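Local coordinates for protein CrmK (Actinoalloteichus sp. WH1-2216-6, PDB 5I1V) that uses covalently bound FAD as a flavoprotein oxidase, probably oxidising a shunt product back into the caerulomycin biosynthetic pathway, at residues R35-T40 / V79-M84; K55-R60 / V75-D80. One frame throughout, in Å; residues are numbered along the deposited sequence.

Contact 1 (R35-T40 / V79-M84); sequences RLPYST and VDLSSM
Arg35 and Val79 pair as a parallel beta bridge, and the backbone bond that fixes the register runs from Asp80 N to Arg35 O, 2.8 Å long with 166° at the hydrogen. Packing beyond it is tight. Leu36 lies alongside Asp80, and Leu36 CD2 comes within 3.4 Å of Asp80 CB. The Pro37 ring crosses Val79 at about a right angle, its CG 3.8 Å from Val79 CG1, and the same CG also touches Leu81 CD2. Met84 completes this packed side: its CG lies 3.5 Å from Pro37 O, its SD 3.8 Å from Ser39 N, and the bend at chi3 (57°) carries CE toward the Ser39-Thr40 backbone, 4.0 Å from Thr40 N.

With CG set anti to the backbone N (chi1 -178°), the Asp80 carboxylate turns to its own chain, where OD1 takes two bonds: Ser82 N closes an Asx turn nearly along the C-O axis, and Ser82 OG, 2.6 Å from Asp80 OD1, comes from above the carboxylate plane. OD2 is left for Arg60. Replacing Asp80 by an alanine removes both oxygens, which would probably leave Arg60 without this carboxylate and let the Ser82 hydroxyl turn.

Two waters bridge the backbones on the looser side, round Tyr38 and Ser83: one donates to Pro37 O and Asp80 O and accepts from Ser83 N; the other spans Tyr38 O and Ser83 O. Tyr38 CE1 meets Ser83 CB at 3.5 Å, and both hydroxyls bond Asn114 of the second subunit.

Helix 40-52, N-capped by Ser39, covers Pro37 and Val79; strand 7-9 flanks Leu36, and strand 196-202 meets Leu81 and Met84.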
loop_
_atom_site.group_PDB
_atom_site.type_symbol
_atom_site.label_atom_id
_atom_site.label_comp_id
_atom_site.label_asym_id
_atom_site.label_seq_id
_atom_site.Cartn_x
_atom_site.Cartn_y
_atom_site.Cartn_z
ATOM N N ARG A 35 17.786 16.094 -5.148
ATOM C CA ARG A 35 17.710 16.164 -6.596
ATOM C C ARG A 35 16.853 14.956 -7.028
ATOM O O ARG A 35 17.120 13.864 -6.572
ATOM C CB ARG A 35 19.137 16.105 -7.172
ATOM C CG ARG A 35 19.206 16.044 -8.703
ATOM C CD ARG A 35 18.727 17.276 -9.391
ATOM N NE ARG A 35 19.479 18.471 -8.988
ATOM C CZ ARG A 35 20.703 18.764 -9.402
ATOM N NH1 ARG A 35 21.354 17.973 -10.251
ATOM N NH2 ARG A 35 21.274 19.863 -8.982
ATOM N N LEU A 36 15.805 15.164 -7.831
ATOM C CA LEU A 36 14.991 14.065 -8.373
ATOM C C LEU A 36 15.189 13.982 -9.899
ATOM O O LEU A 36 14.577 14.763 -10.620
ATOM C CB LEU A 36 13.520 14.320 -8.089
ATOM C CG LEU A 36 12.993 14.408 -6.636
ATOM C CD1 LEU A 36 11.967 13.316 -6.343
ATOM C CD2 LEU A 36 14.031 14.389 -5.568
ATOM N N PRO A 37 16.088 13.095 -10.366
ATOM C CA PRO A 37 16.348 12.923 -11.794
ATOM C C PRO A 37 15.315 12.014 -12.465
ATOM O O PRO A 37 14.636 11.224 -11.802
ATOM C CB PRO A 37 17.741 12.330 -11.814
ATOM C CG PRO A 37 17.861 11.632 -10.524
ATOM C CD PRO A 37 16.959 12.269 -9.554
ATOM N N TYR A 38 15.230 12.119 -13.795
ATOM C CA TYR A 38 14.283 11.342 -14.565
ATOM C C TYR A 38 15.006 10.392 -15.544
ATOM O O TYR A 38 14.348 9.609 -16.203
ATOM C CB TYR A 38 13.331 12.287 -15.383
ATOM C CG TYR A 38 12.446 13.114 -14.492
ATOM C CD1 TYR A 38 11.360 12.532 -13.843
ATOM C CD2 TYR A 38 12.724 14.461 -14.238
ATOM C CE1 TYR A 38 10.562 13.262 -12.989
ATOM C CE2 TYR A 38 11.937 15.213 -13.379
ATOM C CZ TYR A 38 10.850 14.605 -12.746
ATOM O OH TYR A 38 10.056 15.313 -11.880
ATOM N N SER A 39 16.334 10.460 -15.657
ATOM C CA SER A 39 17.058 9.643 -16.624
ATOM C C SER A 39 18.457 9.413 -16.087
ATOM O O SER A 39 18.930 10.160 -15.221
ATOM C CB SER A 39 17.164 10.413 -17.943
ATOM O OG SER A 39 17.950 11.588 -17.743
ATOM N N THR A 40 19.099 8.389 -16.613
ATOM C CA THR A 40 20.501 8.132 -16.327
ATOM C C THR A 40 21.380 9.376 -16.531
ATOM O O THR A 40 22.247 9.623 -15.717
ATOM C CB THR A 40 21.009 6.981 -17.190
ATOM O OG1 THR A 40 20.221 5.828 -16.884
ATOM C CG2 THR A 40 22.459 6.720 -16.873
ATOM N N VAL A 79 20.170 12.243 -3.856
ATOM C CA VAL A 79 19.568 11.991 -5.145
ATOM C C VAL A 79 18.412 10.997 -4.913
ATOM O O VAL A 79 18.666 9.842 -4.519
ATOM C CB VAL A 79 20.586 11.372 -6.120
ATOM C CG1 VAL A 79 19.920 11.025 -7.427
ATOM C CG2 VAL A 79 21.741 12.320 -6.389
ATOM N N ASP A 80 17.178 11.427 -5.153
ATOM C CA ASP A 80 16.021 10.601 -4.846
ATOM C C ASP A 80 15.542 10.057 -6.186
ATOM O O ASP A 80 15.185 10.815 -7.062
ATOM C CB ASP A 80 14.958 11.401 -4.161
ATOM C CG ASP A 80 13.738 10.597 -3.776
ATOM O OD1 ASP A 80 13.204 9.827 -4.590
ATOM O OD2 ASP A 80 13.276 10.759 -2.618
ATOM N N LEU A 81 15.563 8.744 -6.311
ATOM C CA LEU A 81 15.217 8.044 -7.587
ATOM C C LEU A 81 13.756 7.635 -7.729
ATOM O O LEU A 81 13.411 6.881 -8.628
ATOM C CB LEU A 81 16.128 6.845 -7.719
ATOM C CG LEU A 81 17.615 7.151 -7.874
ATOM C CD1 LEU A 81 18.361 5.871 -8.241
ATOM C CD2 LEU A 81 17.929 8.193 -8.918
ATOM N N SER A 82 12.880 8.113 -6.848
ATOM C CA SER A 82 11.472 7.678 -6.870
ATOM C C SER A 82 10.713 8.005 -8.151
ATOM O O SER A 82 9.760 7.323 -8.470
ATOM C CB SER A 82 10.725 8.216 -5.627
ATOM O OG SER A 82 10.836 9.616 -5.567
ATOM N N SER A 83 11.168 8.974 -8.941
ATOM C CA SER A 83 10.560 9.241 -10.240
ATOM C C SER A 83 11.116 8.377 -11.391
ATOM O O SER A 83 10.707 8.556 -12.509
ATOM C CB SER A 83 10.684 10.740 -10.592
ATOM O OG SER A 83 10.074 11.564 -9.568
ATOM N N MET A 84 12.056 7.478 -11.132
ATOM C CA MET A 84 12.536 6.521 -12.125
ATOM C C MET A 84 12.055 5.134 -11.672
ATOM O O MET A 84 12.765 4.418 -10.987
ATOM C CB MET A 84 14.086 6.560 -12.201
ATOM C CG MET A 84 14.639 7.879 -12.730
ATOM S SD MET A 84 16.433 8.023 -12.773
ATOM C CE MET A 84 16.950 6.647 -13.788
HETATM O O HOH W 1 13.621 10.440 -9.303
HETATM O O HOH W 2 11.760 8.811 -15.524
#

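Contact 2 (K55-R60 / V75-D80); sequences KRLTVR and VDVIVD. With FAD (flavin-adenine dinucleotide), chain E.
Arg60 and Asp80 close the far end of a parallel ladder that begins where Arg56 meets Asp76. Four bridges, Leu57 with Val77 through Arg60 with Asp80, keep the strand axes 4.6 Å apart. Thr58 N, Val79 N and Arg60 N supply the regular rungs, bonded to Val77 O, Thr58 O and Val79 O.

The entry is less regular. Arg56 O accepts from both Asp76 N and Val77 N, while Asp76 OD2 takes Arg56 N at 2.9 Å on its anti side, tilted from the carboxylate plane. Beyond, Val75 CG2 sits over the centre of one face of the Arg56 guanidinium, whose NH2 bonds Arg492 O.

Arg60 leaves the strand with CG anti to the backbone N (chi1 -172°). Its CB passes Ile78 CG2, CG comes 3.3 Å from FAD O2A, and CD lies 3.7 Å from Asp80 OD2. The bend at chi3 (-82°) then turns the guanidinium toward strand 77-80, where Ile78 CG2 lies over one face and NH1 reaches Asp80 OD2 at 3.1 Å, a salt bridge at the edge, almost exactly in the guanidinium plane although the two flat groups stand 73° apart.

Side chains alternate between the faces. Leu57 CD1 packs 3.7 Å from Val79 CG2 on the face covered by helix 40-52; on the other, Thr58 OG1 lies beside Ile78 CG1 and bonds Val70 O.

Near the strand end Val59 O accepts from the ribose hydroxyl O2B of FAD at 2.6 Å, and Val59 CG1 lies near the adenine. This is the parallel part (33-36, 77-80, 57-60) of the small mixed sheet of the PCMH-type FAD-binding domain, whose strand 57-60 runs into the loop carrying His64, which is covalently bound to FAD.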
loop_
_atom_site.group_PDB
_atom_site.type_symbol
_atom_site.label_atom_id
_atom_site.label_comp_id
_atom_site.label_asym_id
_atom_site.label_seq_id
_atom_site.Cartn_x
_atom_site.Cartn_y
_atom_site.Cartn_z
ATOM N N LYS A 55 31.134 17.609 -2.470
ATOM C CA LYS A 55 29.912 17.385 -1.643
ATOM C C LYS A 55 29.646 15.946 -1.360
ATOM O O LYS A 55 29.834 15.064 -2.214
ATOM C CB LYS A 55 28.673 17.936 -2.361
ATOM C CG LYS A 55 28.832 19.385 -2.717
ATOM C CD LYS A 55 27.568 20.051 -3.219
ATOM C CE LYS A 55 27.801 21.557 -3.118
ATOM N NZ LYS A 55 26.705 22.314 -3.737
ATOM N N ARG A 56 29.129 15.688 -0.166
ATOM C CA ARG A 56 28.780 14.333 0.227
ATOM C C ARG A 56 27.398 14.001 -0.367
ATOM O O ARG A 56 26.427 14.692 -0.060
ATOM C CB ARG A 56 28.733 14.305 1.757
ATOM C CG ARG A 56 28.272 13.003 2.346
ATOM C CD ARG A 56 29.317 11.897 2.160
ATOM N NE ARG A 56 28.658 10.625 2.434
ATOM C CZ ARG A 56 28.284 10.244 3.653
ATOM N NH1 ARG A 56 28.552 10.994 4.725
ATOM N NH2 ARG A 56 27.643 9.087 3.811
ATOM N N LEU A 57 27.330 12.927 -1.167
ATOM C CA LEU A 57 26.156 12.531 -1.870
ATOM C C LEU A 57 25.702 11.147 -1.434
ATOM O O LEU A 57 26.539 10.245 -1.234
ATOM C CB LEU A 57 26.451 12.542 -3.365
ATOM C CG LEU A 57 25.240 12.261 -4.269
ATOM C CD1 LEU A 57 25.259 13.112 -5.529
ATOM C CD2 LEU A 57 25.246 10.782 -4.628
ATOM N N THR A 58 24.390 10.995 -1.241
ATOM C CA THR A 58 23.811 9.671 -1.091
ATOM C C THR A 58 22.597 9.562 -1.990
ATOM O O THR A 58 22.009 10.578 -2.430
ATOM C CB THR A 58 23.374 9.371 0.352
ATOM O OG1 THR A 58 22.465 10.403 0.790
ATOM C CG2 THR A 58 24.628 9.266 1.340
ATOM N N VAL A 59 22.196 8.323 -2.214
ATOM C CA VAL A 59 21.077 7.996 -3.046
ATOM C C VAL A 59 19.959 7.321 -2.269
ATOM O O VAL A 59 20.196 6.465 -1.450
ATOM C CB VAL A 59 21.490 6.983 -4.106
ATOM C CG1 VAL A 59 20.357 6.714 -5.080
ATOM C CG2 VAL A 59 22.721 7.507 -4.806
ATOM N N ARG A 60 18.735 7.713 -2.567
ATOM C CA ARG A 60 17.596 7.060 -1.991
ATOM C C ARG A 60 16.713 6.472 -3.103
ATOM O O ARG A 60 16.437 7.174 -4.055
ATOM C CB ARG A 60 16.759 8.068 -1.316
ATOM C CG ARG A 60 15.663 7.374 -0.541
ATOM C CD ARG A 60 14.678 8.342 -0.121
ATOM N NE ARG A 60 15.111 9.002 1.080
ATOM C CZ ARG A 60 14.934 10.306 1.265
ATOM N NH1 ARG A 60 14.412 11.079 0.250
ATOM N NH2 ARG A 60 15.292 10.832 2.452
ATOM N N VAL A 75 25.232 14.736 5.147
ATOM C CA VAL A 75 25.038 14.561 3.712
ATOM C C VAL A 75 24.538 15.861 3.082
ATOM O O VAL A 75 23.549 16.441 3.541
ATOM C CB VAL A 75 24.054 13.434 3.400
ATOM C CG1 VAL A 75 23.744 13.381 1.897
ATOM C CG2 VAL A 75 24.630 12.106 3.873
ATOM N N ASP A 76 25.178 16.269 1.988
ATOM C CA ASP A 76 24.925 17.540 1.366
ATOM C C ASP A 76 23.888 17.440 0.235
ATOM O O ASP A 76 23.184 18.410 -0.027
ATOM C CB ASP A 76 26.201 18.124 0.775
ATOM C CG ASP A 76 27.295 18.329 1.796
ATOM O OD1 ASP A 76 26.974 18.828 2.915
ATOM O OD2 ASP A 76 28.478 17.976 1.475
ATOM N N VAL A 77 23.859 16.296 -0.475
ATOM C CA VAL A 77 22.974 16.109 -1.579
ATOM C C VAL A 77 22.432 14.726 -1.520
ATOM O O VAL A 77 23.181 13.759 -1.413
ATOM C CB VAL A 77 23.691 16.260 -2.949
ATOM C CG1 VAL A 77 22.710 16.059 -4.108
ATOM C CG2 VAL A 77 24.406 17.567 -3.023
ATOM N N ILE A 78 21.112 14.617 -1.577
ATOM C CA ILE A 78 20.458 13.329 -1.700
ATOM C C ILE A 78 19.776 13.236 -3.050
ATOM O O ILE A 78 18.993 14.109 -3.415
ATOM C CB ILE A 78 19.442 13.130 -0.570
ATOM C CG1 ILE A 78 20.163 13.048 0.732
ATOM C CG2 ILE A 78 18.581 11.887 -0.847
ATOM C CD1 ILE A 78 19.227 13.003 1.941
ATOM N N VAL A 79 20.170 12.243 -3.856
ATOM C CA VAL A 79 19.568 11.991 -5.145
ATOM C C VAL A 79 18.412 10.997 -4.913
ATOM O O VAL A 79 18.666 9.842 -4.519
ATOM C CB VAL A 79 20.586 11.372 -6.120
ATOM C CG1 VAL A 79 19.920 11.025 -7.427
ATOM C CG2 VAL A 79 21.741 12.320 -6.389
ATOM N N ASP A 80 17.178 11.427 -5.153
ATOM C CA ASP A 80 16.021 10.601 -4.846
ATOM C C ASP A 80 15.542 10.057 -6.186
ATOM O O ASP A 80 15.185 10.815 -7.062
ATOM C CB ASP A 80 14.958 11.401 -4.161
ATOM C CG ASP A 80 13.738 10.597 -3.776
ATOM O OD1 ASP A 80 13.204 9.827 -4.590
ATOM O OD2 ASP A 80 13.276 10.759 -2.618
HETATM P PA FAD E . 16.963 3.199 0.735
HETATM O O1A FAD E . 16.800 3.666 2.160
HETATM O O2A FAD E . 16.525 4.170 -0.323
HETATM O O5B FAD E . 18.445 2.749 0.479
HETATM C C5B FAD E . 19.062 1.679 1.187
HETATM C C4B FAD E . 20.585 1.783 1.020
HETATM O O4B FAD E . 20.867 1.501 -0.366
HETATM C C3B FAD E . 21.235 3.126 1.272
HETATM O O3B FAD E . 22.590 2.905 1.623
HETATM C C2B FAD E . 21.192 3.796 -0.073
HETATM O O2B FAD E . 22.005 4.957 -0.266
HETATM C C1B FAD E . 21.447 2.610 -1.011
HETATM N N9A FAD E . 20.747 2.769 -2.310
HETATM C C8A FAD E . 19.427 3.029 -2.558
HETATM N N7A FAD E . 19.231 3.213 -3.905
HETATM C C5A FAD E . 20.413 3.058 -4.463
HETATM C C6A FAD E . 20.853 3.100 -5.835
HETATM N N6A FAD E . 19.930 3.310 -6.754
HETATM N N1A FAD E . 22.156 2.910 -6.065
HETATM C C2A FAD E . 23.055 2.723 -5.075
HETATM N N3A FAD E . 22.712 2.612 -3.766
HETATM C C4A FAD E . 21.409 2.838 -3.458
HETATM N N1 FAD E . 14.610 -7.162 2.545
HETATM C C2 FAD E . 14.459 -8.430 2.096
HETATM O O2 FAD E . 15.406 -9.013 1.556
HETATM N N3 FAD E . 13.300 -9.115 2.205
HETATM C C4 FAD E . 12.208 -8.639 2.791
HETATM O O4 FAD E . 11.151 -9.303 2.830
HETATM C C4X FAD E . 12.262 -7.276 3.298
HETATM N N5 FAD E . 11.182 -6.718 3.910
HETATM C C5X FAD E . 11.240 -5.426 4.268
HETATM C C6 FAD E . 10.096 -4.787 4.746
HETATM C C7 FAD E . 10.082 -3.453 5.150
HETATM C C7M FAD E . 8.780 -2.821 5.658
HETATM C C8 FAD E . 11.360 -2.715 5.045
HETATM C C8M FAD E . 11.463 -1.278 5.477
HETATM C C9 FAD E . 12.526 -3.330 4.576
HETATM C C9A FAD E . 12.511 -4.665 4.176
HETATM N N10 FAD E . 13.656 -5.303 3.683
HETATM C C10 FAD E . 13.554 -6.592 3.194
HETATM C "C1'" FAD E . 14.983 -4.699 3.794
HETATM C "C2'" FAD E . 15.335 -3.964 2.542
HETATM O "O2'" FAD E . 15.781 -4.901 1.580
HETATM C "C3'" FAD E . 16.355 -2.899 2.769
HETATM O "O3'" FAD E . 15.838 -1.966 3.757
HETATM C "C4'" FAD E . 16.734 -2.189 1.452
HETATM O "O4'" FAD E . 18.069 -1.705 1.596
HETATM C "C5'" FAD E . 15.769 -1.060 1.152
HETATM O "O5'" FAD E . 16.112 -0.503 -0.116
HETATM P P FAD E . 15.473 0.911 -0.440
HETATM O O1P FAD E . 14.011 0.890 -0.185
HETATM O O2P FAD E . 15.953 1.380 -1.777
HETATM O O3P FAD E . 16.154 1.831 0.708
#

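Overall arrangement
Both contacts are built on strand 77-80, one on each side: 33-36 borders it in contact 1 and 57-60 in contact 2, so together they span three neighbouring strands of one sheet, with centres 12 Å apart. Val79 and Asp80 serve both. Contact 2 is the more buried, with 9 of 12 touching residues buried against 6 in contact 1, and it covers more area (660 against 487 Å²). Its chemistry is a continuous backbone ladder leading to FAD, whereas contact 1 has one direct hydrogen bond, then apolar packing round Pro37 and Met84, with waters and the second subunit at the Tyr38-Ser83 edge. Leu81 ties them, its N probably hydrogen-bonded to Arg60 O.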